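Local coordinates for putative phenazine biosynthesis PhzC/PhzF protein (Clostridium difficile, PDB 4DUN) that is of unproven function but probably acts as an isomerase with a diaminopimelate epimerase-like fold, at residues A[218-221]-A[222-225]; A[205-208]-A[209-212]; A[238-241]-A[242-246]; A[153-156]-A[157-160]. All coordinates share one frame; numbering follows the deposited sequence. Where two conformers were deposited one is given.

Interaction 1: residues A[218-221]-A[222-225]; sequences LGKH and KMVA
Met223 reaches back over the turn that leads from helix 207-218 into strand 222-227, and its side chain meets Leu218 and Lys220 on the inner side of this helix-to-strand connection. The packed part is small and apolar. CG of Met223 lies 3.8 Å from CB of Lys220, and SD of Met223 sits 4.2 Å from CD1 of Leu218, where the two side chains pass each other at a slant. The thioether then bends at its last torsion (chi3 -76°), which carries CE to 3.9 Å from the backbone O of Lys220. Trp214 and Ser215 of the helix and Phe187 of the neighbouring strand also touch this buried methionine. Gly219, the first residue to leave the helix, has positive phi and starts the turn.

The outer side is looser. The first side-chain bonds of His221 and Lys222 lead away from the facing segment, and both residues are exposed, as is Lys220, though His221 and Lys222 still touch strand 233-239. The strand is nevertheless well anchored, because the backbones of His221 and Met223 bond to Val239 and Cys237 of strand 233-239. Lys220 bridges the two environments: its CB belongs to the packed side, while its amine forms a salt bridge with Asp186, whose carboxylate also accepts from the backbone N of Val224. With a bend at chi3 (87°), CE of Lys220 lies 3.6 Å from the backbone O of Lys222.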
ATOM      1  N   LEU A 218      31.842 -13.151  17.139  1.00 28.56           N
ATOM      2  CA  LEU A 218      32.720 -11.999  16.912  1.00 28.82           C
ATOM      3  C   LEU A 218      33.437 -11.513  18.180  1.00 34.33           C
ATOM      4  O   LEU A 218      34.371 -10.724  18.071  1.00 35.23           O
ATOM      5  CB  LEU A 218      31.916 -10.835  16.273  1.00 27.59           C
ATOM      6  CG  LEU A 218      31.181 -11.141  14.937  1.00 30.28           C
ATOM      7  CD1 LEU A 218      30.369  -9.954  14.473  1.00 28.73           C
ATOM      8  CD2 LEU A 218      32.170 -11.548  13.817  1.00 31.79           C
ATOM      9  N   GLY A 219      33.002 -11.979  19.347  1.00 32.15           N
ATOM     10  CA  GLY A 219      33.552 -11.583  20.644  1.00 33.08           C
ATOM     11  C   GLY A 219      33.308 -10.119  20.959  1.00 34.95           C
ATOM     12  O   GLY A 219      34.197  -9.444  21.481  1.00 36.19           O
ATOM     13  N   LYS A 220      32.101  -9.613  20.636  1.00 29.56           N
ATOM     14  CA  LYS A 220      31.735  -8.206  20.840  1.00 28.37           C
ATOM     15  C   LYS A 220      30.398  -8.053  21.571  1.00 31.50           C
ATOM     16  O   LYS A 220      29.448  -8.780  21.272  1.00 29.36           O
ATOM     17  CB  LYS A 220      31.633  -7.481  19.486  1.00 29.30           C
ATOM     18  CG  LYS A 220      32.949  -7.319  18.744  1.00 35.81           C
ATOM     19  CD  LYS A 220      32.740  -6.677  17.365  1.00 40.20           C
ATOM     20  CE  LYS A 220      32.757  -5.170  17.419  1.00 45.07           C
ATOM     21  NZ  LYS A 220      32.931  -4.574  16.072  1.00 47.41           N
ATOM     22  N   HIS A 221      30.311  -7.074  22.490  1.00 30.17           N
ATOM     23  CA  HIS A 221      29.066  -6.813  23.223  1.00 30.81           C
ATOM     24  C   HIS A 221      28.263  -5.707  22.544  1.00 31.31           C
ATOM     25  O   HIS A 221      27.052  -5.658  22.721  1.00 29.66           O
ATOM     26  CB  HIS A 221      29.325  -6.471  24.693  1.00 34.38           C
ATOM     27  CG  HIS A 221      29.603  -7.669  25.550  1.00 40.58           C
ATOM     28  ND1 HIS A 221      30.455  -7.592  26.634  1.00 45.00           N
ATOM     29  CD2 HIS A 221      29.131  -8.937  25.456  1.00 43.47           C
ATOM     30  CE1 HIS A 221      30.471  -8.805  27.166  1.00 45.50           C
ATOM     31  NE2 HIS A 221      29.694  -9.649  26.485  1.00 44.82           N
ATOM     32  N   LYS A 222      28.937  -4.824  21.783  1.00 27.33           N
ATOM     33  CA  LYS A 222      28.318  -3.732  21.027  1.00 25.72           C
ATOM     34  C   LYS A 222      28.613  -3.948  19.572  1.00 27.56           C
ATOM     35  O   LYS A 222      29.778  -4.121  19.204  1.00 27.59           O
ATOM     36  CB  LYS A 222      28.837  -2.363  21.478  1.00 29.56           C
ATOM     37  CG  LYS A 222      28.301  -1.896  22.824  1.00 46.73           C
ATOM     38  CD  LYS A 222      28.739  -0.466  23.154  1.00 55.36           C
ATOM     39  CE  LYS A 222      27.925   0.600  22.454  1.00 64.46           C
ATOM     40  NZ  LYS A 222      28.395   1.964  22.809  1.00 79.74           N
ATOM     41  N   MET A 223      27.571  -3.970  18.747  1.00 21.64           N
ATOM     42  CA  MET A 223      27.692  -4.228  17.315  1.00 20.46           C
ATOM     43  C   MET A 223      26.737  -3.389  16.514  1.00 25.39           C
ATOM     44  O   MET A 223      25.766  -2.849  17.061  1.00 22.85           O
ATOM     45  CB  MET A 223      27.381  -5.724  17.017  1.00 20.88           C
ATOM     46  CG  MET A 223      28.369  -6.712  17.608  1.00 23.33           C
ATOM     47  SD  MET A 223      27.828  -8.428  17.403  1.00 25.29           S
ATOM     48  CE  MET A 223      26.525  -8.512  18.686  1.00 21.54           C
ATOM     49  N   VAL A 224      26.998  -3.280  15.206  0.50 22.61           N
ATOM     50  CA  VAL A 224      26.088  -2.624  14.279  0.50 21.10           C
ATOM     51  C   VAL A 224      25.683  -3.693  13.262  0.50 24.76           C
ATOM     52  O   VAL A 224      26.520  -4.489  12.819  0.50 24.49           O
ATOM     53  CB  VAL A 224      26.625  -1.310  13.633  0.50 25.39           C
ATOM     54  CG1 VAL A 224      27.755  -1.573  12.632  0.50 25.59           C
ATOM     55  CG2 VAL A 224      25.485  -0.514  12.990  0.50 24.72           C
ATOM     56  N   ALA A 225      24.391  -3.745  12.953  1.00 20.82           N
ATOM     57  CA  ALA A 225      23.823  -4.701  12.005  1.00 20.23           C
ATOM     58  C   ALA A 225      23.101  -3.964  10.902  1.00 22.85           C
ATOM     59  O   ALA A 225      22.572  -2.869  11.116  1.00 22.62           O
ATOM     60  CB  ALA A 225      22.852  -5.634  12.721  1.00 20.09           C
TER

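Interaction 2: residues A[205-208]-A[209-212]; sequences SSHC and NLIP. With SO4 (sulfate ion), chain B.
Leu210 lays its CD1 methyl over one face of the His207 imidazole, a CH-pi contact 4.2 Å from the ring centroid and 15° off the ring normal. The methyl is displaced toward the rim, nearest NE2. His207 points its CG away from its own carbonyl carbon (chi1 -68°), and ND1 is bonded to the backbone O of Thr203, which fixes the turn of the ring. On the same histidine, CB meets CD1 of Ile211 at 3.9 Å. At the start of the helix Ser206 O accepts from two donors, Leu210 N at 3.0 Å and Asn209 N, the latter from 51° above the carbonyl plane. Pro212 has no N-H to continue the pattern, and its CD rests 3.1 Å from Cys208 O where the helix kinks. Ahead of the helix, Ser205 gives both N and OG to O3 of a sulfate, probably from the crystallisation liquor, the hydroxyl at 2.7 Å. The backbone N atoms of Gly73 and Gly204 also bind this ion, Arg145 bonds to the same OG, and the Ser205 side chain is about 11 Å from that of Glu47, the predicted active-site residue. Helix 207-218 lies against strands 187-193, 222-227 and 233-239, with Leu210 on Phe187, His207 on Ala225 and Ile235, and Ile211 on Met223.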
ATOM      1  N   SER A 205      12.832  -7.908  16.220  1.00 18.46           N
ATOM      2  CA  SER A 205      12.766  -9.147  17.029  1.00 17.97           C
ATOM      3  C   SER A 205      13.718 -10.273  16.570  1.00 20.22           C
ATOM      4  O   SER A 205      14.130 -11.074  17.411  1.00 19.21           O
ATOM      5  CB  SER A 205      11.342  -9.679  17.123  1.00 20.61           C
ATOM      6  OG  SER A 205      10.777  -9.943  15.850  1.00 24.26           O
ATOM      7  N   SER A 206      14.094 -10.326  15.279  1.00 17.48           N
ATOM      8  CA  SER A 206      15.105 -11.291  14.808  1.00 16.98           C
ATOM      9  C   SER A 206      16.450 -11.043  15.538  1.00 19.89           C
ATOM     10  O   SER A 206      17.227 -11.978  15.751  1.00 20.26           O
ATOM     11  CB  SER A 206      15.303 -11.134  13.305  1.00 19.82           C
ATOM     12  OG  SER A 206      15.692  -9.797  13.014  1.00 21.94           O
ATOM     13  N   HIS A 207      16.693  -9.782  15.961  1.00 16.11           N
ATOM     14  CA  HIS A 207      17.935  -9.421  16.640  1.00 16.54           C
ATOM     15  C   HIS A 207      17.984 -10.001  18.073  1.00 19.95           C
ATOM     16  O   HIS A 207      19.075 -10.096  18.634  1.00 20.03           O
ATOM     17  CB  HIS A 207      18.212  -7.907  16.558  1.00 16.25           C
ATOM     18  CG  HIS A 207      18.528  -7.505  15.143  1.00 19.28           C
ATOM     19  ND1 HIS A 207      17.527  -7.315  14.215  1.00 20.55           N
ATOM     20  CD2 HIS A 207      19.727  -7.434  14.507  1.00 20.57           C
ATOM     21  CE1 HIS A 207      18.139  -7.083  13.059  1.00 20.31           C
ATOM     22  NE2 HIS A 207      19.463  -7.114  13.194  1.00 20.39           N
ATOM     23  N   CYS A 208      16.848 -10.528  18.606  1.00 18.31           N
ATOM     24  CA  CYS A 208      16.857 -11.294  19.869  1.00 18.51           C
ATOM     25  C   CYS A 208      17.749 -12.526  19.734  1.00 21.70           C
ATOM     26  O   CYS A 208      18.358 -12.942  20.711  1.00 19.82           O
ATOM     27  CB  CYS A 208      15.445 -11.702  20.261  1.00 19.86           C
ATOM     28  SG  CYS A 208      14.404 -10.301  20.691  1.00 24.01           S
ATOM     29  N   ASN A 209      17.779 -13.128  18.532  1.00 18.90           N
ATOM     30  CA  ASN A 209      18.615 -14.284  18.219  1.00 19.13           C
ATOM     31  C   ASN A 209      19.942 -13.876  17.617  1.00 21.30           C
ATOM     32  O   ASN A 209      20.958 -14.486  17.927  1.00 21.17           O
ATOM     33  CB  ASN A 209      17.937 -15.216  17.208  1.00 23.03           C
ATOM     34  CG  ASN A 209      16.524 -15.652  17.497  1.00 32.86           C
ATOM     35  OD1 ASN A 209      15.698 -15.682  16.590  1.00 26.07           O
ATOM     36  ND2 ASN A 209      16.230 -16.092  18.721  1.00 25.10           N
ATOM     37  N   LEU A 210      19.924 -12.917  16.672  1.00 18.42           N
ATOM     38  CA  LEU A 210      21.124 -12.561  15.921  1.00 17.82           C
ATOM     39  C   LEU A 210      22.185 -11.942  16.802  1.00 20.43           C
ATOM     40  O   LEU A 210      23.367 -12.246  16.611  1.00 20.09           O
ATOM     41  CB  LEU A 210      20.797 -11.630  14.728  1.00 18.20           C
ATOM     42  CG  LEU A 210      19.945 -12.256  13.607  1.00 21.92           C
ATOM     43  CD1 LEU A 210      19.508 -11.186  12.599  1.00 22.39           C
ATOM     44  CD2 LEU A 210      20.694 -13.432  12.885  1.00 20.73           C
ATOM     45  N   ILE A 211      21.779 -11.126  17.795  1.00 15.61           N
ATOM     46  CA  ILE A 211      22.730 -10.457  18.696  1.00 15.24           C
ATOM     47  C   ILE A 211      23.510 -11.507  19.531  1.00 21.30           C
ATOM     48  O   ILE A 211      24.737 -11.487  19.418  1.00 20.50           O
ATOM     49  CB  ILE A 211      22.083  -9.367  19.572  1.00 17.69           C
ATOM     50  CG1 ILE A 211      21.601  -8.169  18.680  1.00 17.84           C
ATOM     51  CG2 ILE A 211      23.039  -8.913  20.685  1.00 18.67           C
ATOM     52  CD1 ILE A 211      20.706  -7.153  19.430  1.00 19.05           C
ATOM     53  N   PRO A 212      22.892 -12.426  20.339  1.00 18.80           N
ATOM     54  CA  PRO A 212      23.721 -13.395  21.088  1.00 19.47           C
ATOM     55  C   PRO A 212      24.545 -14.268  20.151  1.00 22.93           C
ATOM     56  O   PRO A 212      25.695 -14.573  20.467  1.00 23.40           O
ATOM     57  CB  PRO A 212      22.697 -14.234  21.875  1.00 20.89           C
ATOM     58  CG  PRO A 212      21.385 -14.021  21.160  1.00 24.03           C
ATOM     59  CD  PRO A 212      21.457 -12.605  20.648  1.00 19.78           C
TER
HETATM   60  S   SO4 B 301       9.880  -6.259  15.559  0.80 19.17           S
HETATM   61  O1  SO4 B 301       8.427  -6.307  15.516  0.80 22.25           O
HETATM   62  O2  SO4 B 301      10.381  -6.163  16.948  0.80 22.96           O
HETATM   63  O3  SO4 B 301      10.355  -7.470  14.963  0.80 22.18           O
HETATM   64  O4  SO4 B 301      10.334  -5.084  14.834  0.80 22.40           O

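Interaction 3: residues A[238-241]-A[242-246]; sequences EVLK and DNTVK
Glu238 and Lys246 both carry CG anti to the backbone N (chi1 -177° and -170°), which sets their side chains alongside one another on the same face of a beta hairpin. This hairpin joins strands 233-239 and 244-259. The glutamate continues extended while the lysine bends at chi3, leaving OE1 of Glu238 4.2 Å from NZ of Lys246: opposite charges that may attract each other, though beyond salt-bridge range. The amine also makes a long, weak ion pair with Glu113.

The backbones of Glu238 and Lys246 form an antiparallel hydrogen-bonded pair. Lys246 N donates to Glu238 O at 2.7 Å, and Glu238 N returns a bond to Lys246 O. The next pair, Val239 with Val245, is non-hydrogen-bonded, and these valines turn to the other face, where Ile211 of helix 207-218 packs on both. Leu240 N then bonds to Thr244 O and closes the hairpin nearer its tip.

Leu240 leans over Thr244 and Lys246. Its CB stands 3.4 Å from OG1 of Thr244 and its CD1 3.9 Å from CB of Lys246, with Ile115 of strand 111-117 adjoining. At the exposed turn, Asn243 takes left-handed helical backbone angles, with positive phi, and the direct bond from its N to Lys241 O is weak. A water reinforces it by accepting from Asn243 N and donating to two carbonyls, weakly to Lys241 O and more firmly to Leu240 O, 2.7 Å away.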
ATOM      1  N   GLU A 238      23.304  -4.193  21.252  0.50 18.21           N
ATOM      2  CA  GLU A 238      24.105  -4.273  22.473  0.50 18.02           C
ATOM      3  C   GLU A 238      23.614  -5.393  23.376  0.50 22.98           C
ATOM      4  O   GLU A 238      22.414  -5.492  23.650  0.50 21.42           O
ATOM      5  CB  GLU A 238      24.114  -2.934  23.228  0.50 19.26           C
ATOM      6  CG  GLU A 238      25.002  -2.937  24.463  0.50 21.40           C
ATOM      7  CD  GLU A 238      25.118  -1.644  25.247  0.50 35.98           C
ATOM      8  OE1 GLU A 238      24.605  -0.603  24.778  0.50 26.78           O
ATOM      9  OE2 GLU A 238      25.737  -1.675  26.335  0.50 27.93           O
ATOM     10  N   VAL A 239      24.570  -6.206  23.875  1.00 20.70           N
ATOM     11  CA  VAL A 239      24.322  -7.308  24.810  1.00 21.62           C
ATOM     12  C   VAL A 239      24.296  -6.640  26.181  1.00 27.86           C
ATOM     13  O   VAL A 239      25.283  -5.983  26.560  1.00 27.25           O
ATOM     14  CB  VAL A 239      25.384  -8.443  24.736  1.00 26.58           C
ATOM     15  CG1 VAL A 239      25.109  -9.529  25.774  1.00 27.69           C
ATOM     16  CG2 VAL A 239      25.472  -9.041  23.344  1.00 25.22           C
ATOM     17  N   LEU A 240      23.185  -6.783  26.907  1.00 25.11           N
ATOM     18  CA  LEU A 240      23.057  -6.217  28.252  1.00 26.38           C
ATOM     19  C   LEU A 240      23.270  -7.334  29.318  1.00 33.97           C
ATOM     20  O   LEU A 240      23.443  -8.493  28.957  1.00 33.31           O
ATOM     21  CB  LEU A 240      21.731  -5.448  28.418  1.00 25.54           C
ATOM     22  CG  LEU A 240      21.522  -4.254  27.440  1.00 29.60           C
ATOM     23  CD1 LEU A 240      20.207  -3.533  27.709  1.00 29.38           C
ATOM     24  CD2 LEU A 240      22.683  -3.223  27.514  1.00 31.66           C
ATOM     25  N   LYS A 241      23.336  -6.971  30.608  1.00 39.63           N
ATOM     26  CA  LYS A 241      23.708  -7.869  31.713  1.00 41.62           C
ATOM     27  C   LYS A 241      22.754  -9.043  32.073  1.00 46.77           C
ATOM     28  O   LYS A 241      23.240 -10.151  32.335  1.00 49.68           O
ATOM     29  CB  LYS A 241      23.926  -7.041  32.990  1.00 46.14           C
ATOM     30  CG  LYS A 241      25.254  -6.296  33.011  1.00 66.82           C
ATOM     31  CD  LYS A 241      25.360  -5.374  34.216  1.00 81.11           C
ATOM     32  CE  LYS A 241      26.578  -4.487  34.130  1.00 95.97           C
ATOM     33  NZ  LYS A 241      26.654  -3.543  35.275  1.00108.66           N
ATOM     34  N   ASP A 242      21.449  -8.785  32.186  1.00 40.31           N
ATOM     35  CA  ASP A 242      20.413  -9.715  32.677  1.00 38.38           C
ATOM     36  C   ASP A 242      19.725 -10.545  31.567  1.00 35.59           C
ATOM     37  O   ASP A 242      18.495 -10.692  31.575  1.00 35.01           O
ATOM     38  CB  ASP A 242      19.346  -8.881  33.425  1.00 41.35           C
ATOM     39  CG  ASP A 242      18.873  -7.638  32.661  1.00 56.58           C
ATOM     40  OD1 ASP A 242      19.391  -7.387  31.542  1.00 56.19           O
ATOM     41  OD2 ASP A 242      17.998  -6.910  33.190  1.00 66.44           O
ATOM     42  N   ASN A 243      20.512 -11.098  30.629  1.00 28.10           N
ATOM     43  CA  ASN A 243      19.998 -11.883  29.491  1.00 26.61           C
ATOM     44  C   ASN A 243      19.006 -11.042  28.672  1.00 26.60           C
ATOM     45  O   ASN A 243      17.919 -11.504  28.301  1.00 25.83           O
ATOM     46  CB  ASN A 243      19.380 -13.224  29.908  1.00 28.98           C
ATOM     47  CG  ASN A 243      20.311 -14.128  30.687  1.00 50.80           C
ATOM     48  OD1 ASN A 243      19.950 -14.663  31.738  1.00 51.56           O
ATOM     49  ND2 ASN A 243      21.535 -14.302  30.211  1.00 40.90           N
ATOM     50  N   THR A 244      19.377  -9.786  28.426  1.00 22.14           N
ATOM     51  CA  THR A 244      18.582  -8.916  27.561  1.00 20.81           C
ATOM     52  C   THR A 244      19.497  -8.323  26.529  1.00 23.41           C
ATOM     53  O   THR A 244      20.724  -8.382  26.672  1.00 23.74           O
ATOM     54  CB  THR A 244      17.796  -7.816  28.322  1.00 25.93           C
ATOM     55  OG1 THR A 244      18.700  -6.902  28.949  1.00 26.42           O
ATOM     56  CG2 THR A 244      16.763  -8.382  29.320  1.00 28.05           C
ATOM     57  N   VAL A 245      18.901  -7.751  25.485  1.00 17.97           N
ATOM     58  CA  VAL A 245      19.621  -7.078  24.419  1.00 17.33           C
ATOM     59  C   VAL A 245      18.972  -5.724  24.174  1.00 22.08           C
ATOM     60  O   VAL A 245      17.763  -5.562  24.383  1.00 21.65           O
ATOM     61  CB  VAL A 245      19.716  -7.920  23.102  1.00 20.14           C
ATOM     62  CG1 VAL A 245      20.500  -9.232  23.301  1.00 20.64           C
ATOM     63  CG2 VAL A 245      18.338  -8.202  22.510  1.00 19.89           C
ATOM     64  N   LYS A 246      19.771  -4.745  23.730  1.00 17.73           N
ATOM     65  CA  LYS A 246      19.246  -3.448  23.360  1.00 17.18           C
ATOM     66  C   LYS A 246      19.286  -3.342  21.832  1.00 21.38           C
ATOM     67  O   LYS A 246      20.316  -3.643  21.210  1.00 21.53           O
ATOM     68  CB  LYS A 246      20.039  -2.305  24.019  1.00 19.01           C
ATOM     69  CG  LYS A 246      19.369  -0.941  23.837  1.00 23.88           C
ATOM     70  CD  LYS A 246      20.290   0.224  24.241  1.00 35.53           C
ATOM     71  CE  LYS A 246      20.423   0.422  25.728  1.00 50.06           C
ATOM     72  NZ  LYS A 246      21.296   1.589  26.032  1.00 62.55           N
TER
HETATM   73  O   HOH W   1      23.451 -11.157  29.455  1.00 50.12           O

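Interaction 4: residues A[153-156]-A[157-160]; sequences SEQE and VINY
Gln155 O receives the shortest sound bond of this turn, from Asn159 N at 2.8 Å, and the same two residues are joined again through their side chains. NE2 of Gln155 donates to OD1 of Asn159 over 3.0 Å in a nearly straight bond. The acceptor lies in the plane of the glutamine amide, but the donor stands 40° above the plane of the asparagine amide, as the two amides are turned 45° against each other. In Gln155, CG stands opposite the backbone N, on the carbonyl side, and a bend at chi2 (56°) brings NE2 to the asparagine. CG itself lies 3.9 Å from ND2 of Asn159. The link runs along an exposed side of the helix.

One residue earlier, Ile158 N bonds to Glu154 O, and the side chains of the two residues meet where CD1 of Ile158 touches CG of Glu154 at 3.9 Å. The glutamate carboxylate is engaged beyond the helix by the hydroxyl of Ser183. On the buried side, Val157 packs on Ile178 and Ala180 of strand 176-181, and Tyr160 meets Ile178 and Phe192, its hydroxyl bonded to Ile134 O. Arg190 binds the carbonyls of Val157 and Tyr160.

The helix is started by Ser153, whose OG accepts from Glu156 N at 3.0 Å, and it ends as Tyr160 leaves helical geometry after a weak bond to Glu156 O. This is a short alpha helix with a serine N-cap, packed against a beta sheet.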
ATOM      1  N   SER A 153      28.697 -15.362   3.041  1.00 21.85           N
ATOM      2  CA  SER A 153      29.140 -13.972   2.810  1.00 20.23           C
ATOM      3  C   SER A 153      27.964 -13.009   2.733  1.00 21.87           C
ATOM      4  O   SER A 153      26.845 -13.428   2.490  1.00 19.15           O
ATOM      5  CB  SER A 153      29.920 -13.872   1.495  1.00 23.72           C
ATOM      6  OG  SER A 153      29.066 -14.036   0.369  1.00 23.87           O
ATOM      7  N   GLU A 154      28.248 -11.704   2.831  1.00 19.02           N
ATOM      8  CA  GLU A 154      27.254 -10.662   2.634  1.00 19.10           C
ATOM      9  C   GLU A 154      26.724 -10.754   1.189  1.00 22.58           C
ATOM     10  O   GLU A 154      25.512 -10.650   0.984  1.00 22.97           O
ATOM     11  CB  GLU A 154      27.880  -9.287   2.918  1.00 20.70           C
ATOM     12  CG  GLU A 154      26.936  -8.140   2.620  1.00 24.17           C
ATOM     13  CD  GLU A 154      27.450  -6.780   3.030  1.00 29.70           C
ATOM     14  OE1 GLU A 154      27.718  -5.956   2.132  1.00 38.20           O
ATOM     15  OE2 GLU A 154      27.555  -6.523   4.248  1.00 31.64           O
ATOM     16  N   GLN A 155      27.616 -11.049   0.207  1.00 19.64           N
ATOM     17  CA  GLN A 155      27.225 -11.208  -1.192  1.00 19.31           C
ATOM     18  C   GLN A 155      26.140 -12.288  -1.340  1.00 22.47           C
ATOM     19  O   GLN A 155      25.172 -12.063  -2.064  1.00 21.79           O
ATOM     20  CB  GLN A 155      28.433 -11.541  -2.096  1.00 21.51           C
ATOM     21  CG  GLN A 155      28.129 -11.331  -3.585  1.00 29.82           C
ATOM     22  CD  GLN A 155      27.658  -9.918  -3.878  1.00 39.33           C
ATOM     23  OE1 GLN A 155      28.349  -8.939  -3.583  1.00 35.27           O
ATOM     24  NE2 GLN A 155      26.448  -9.780  -4.411  1.00 29.82           N
ATOM     25  N   GLU A 156      26.278 -13.423  -0.633  1.00 20.48           N
ATOM     26  CA  GLU A 156      25.281 -14.505  -0.718  1.00 20.85           C
ATOM     27  C   GLU A 156      23.924 -14.053  -0.140  1.00 22.76           C
ATOM     28  O   GLU A 156      22.877 -14.384  -0.716  1.00 22.63           O
ATOM     29  CB  GLU A 156      25.770 -15.777  -0.020  1.00 22.00           C
ATOM     30  CG  GLU A 156      26.764 -16.565  -0.853  1.00 27.92           C
ATOM     31  CD  GLU A 156      27.075 -17.954  -0.331  1.00 42.77           C
ATOM     32  OE1 GLU A 156      26.575 -18.315   0.760  1.00 41.26           O
ATOM     33  OE2 GLU A 156      27.795 -18.698  -1.035  1.00 44.05           O
ATOM     34  N   VAL A 157      23.953 -13.216   0.912  1.00 18.83           N
ATOM     35  CA  VAL A 157      22.742 -12.635   1.521  1.00 18.06           C
ATOM     36  C   VAL A 157      22.072 -11.721   0.478  1.00 21.86           C
ATOM     37  O   VAL A 157      20.880 -11.867   0.226  1.00 20.85           O
ATOM     38  CB  VAL A 157      23.051 -11.918   2.865  1.00 21.01           C
ATOM     39  CG1 VAL A 157      21.854 -11.096   3.367  1.00 21.16           C
ATOM     40  CG2 VAL A 157      23.472 -12.941   3.923  1.00 20.37           C
ATOM     41  N   ILE A 158      22.845 -10.835  -0.164  1.00 20.63           N
ATOM     42  CA  ILE A 158      22.344  -9.932  -1.219  1.00 21.56           C
ATOM     43  C   ILE A 158      21.755 -10.753  -2.398  1.00 25.70           C
ATOM     44  O   ILE A 158      20.697 -10.396  -2.912  1.00 24.39           O
ATOM     45  CB  ILE A 158      23.476  -8.969  -1.700  1.00 24.85           C
ATOM     46  CG1 ILE A 158      23.955  -8.036  -0.554  1.00 24.37           C
ATOM     47  CG2 ILE A 158      23.057  -8.143  -2.947  1.00 26.80           C
ATOM     48  CD1 ILE A 158      25.313  -7.360  -0.812  1.00 29.94           C
ATOM     49  N   ASN A 159      22.449 -11.830  -2.829  1.00 22.47           N
ATOM     50  CA  ASN A 159      22.049 -12.647  -3.990  1.00 22.72           C
ATOM     51  C   ASN A 159      20.765 -13.444  -3.818  1.00 26.55           C
ATOM     52  O   ASN A 159      20.119 -13.782  -4.816  1.00 27.78           O
ATOM     53  CB  ASN A 159      23.165 -13.635  -4.350  1.00 24.31           C
ATOM     54  CG  ASN A 159      24.383 -12.979  -4.948  1.00 34.90           C
ATOM     55  OD1 ASN A 159      24.388 -11.783  -5.256  1.00 28.17           O
ATOM     56  ND2 ASN A 159      25.446 -13.752  -5.126  1.00 28.55           N
ATOM     57  N   TYR A 160      20.418 -13.780  -2.577  1.00 21.98           N
ATOM     58  CA  TYR A 160      19.263 -14.622  -2.307  1.00 22.16           C
ATOM     59  C   TYR A 160      17.969 -14.023  -2.859  1.00 26.34           C
ATOM     60  O   TYR A 160      17.721 -12.833  -2.712  1.00 25.89           O
ATOM     61  CB  TYR A 160      19.149 -14.852  -0.803  1.00 21.48           C
ATOM     62  CG  TYR A 160      18.137 -15.899  -0.403  1.00 23.36           C
ATOM     63  CD1 TYR A 160      16.829 -15.544  -0.072  1.00 25.02           C
ATOM     64  CD2 TYR A 160      18.507 -17.234  -0.263  1.00 23.99           C
ATOM     65  CE1 TYR A 160      15.893 -16.508   0.307  1.00 25.09           C
ATOM     66  CE2 TYR A 160      17.594 -18.196   0.163  1.00 25.56           C
ATOM     67  CZ  TYR A 160      16.287 -17.827   0.449  1.00 28.10           C
ATOM     68  OH  TYR A 160      15.390 -18.769   0.880  1.00 24.89           O
TER

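Overall arrangement
Along the chain the order is interaction 4, interaction 2, interaction 1 and interaction 3. The last three form a cluster with centres 11 to 12 Å apart: helix 207-218 runs into strand 222-227, which pairs with strand 233-239, which in turn makes a hairpin with strand 244-259. They touch directly, with Ile211 of interaction 2 packing on Val239 and Val245 of interaction 3, and Met223 of interaction 1 on the helix backbone. Interaction 4 stands apart, its centre about 20 Å from that of interaction 1 and 28 Å from that of interaction 3. Only interaction 2 lies near the predicted active site; the others lie away from it.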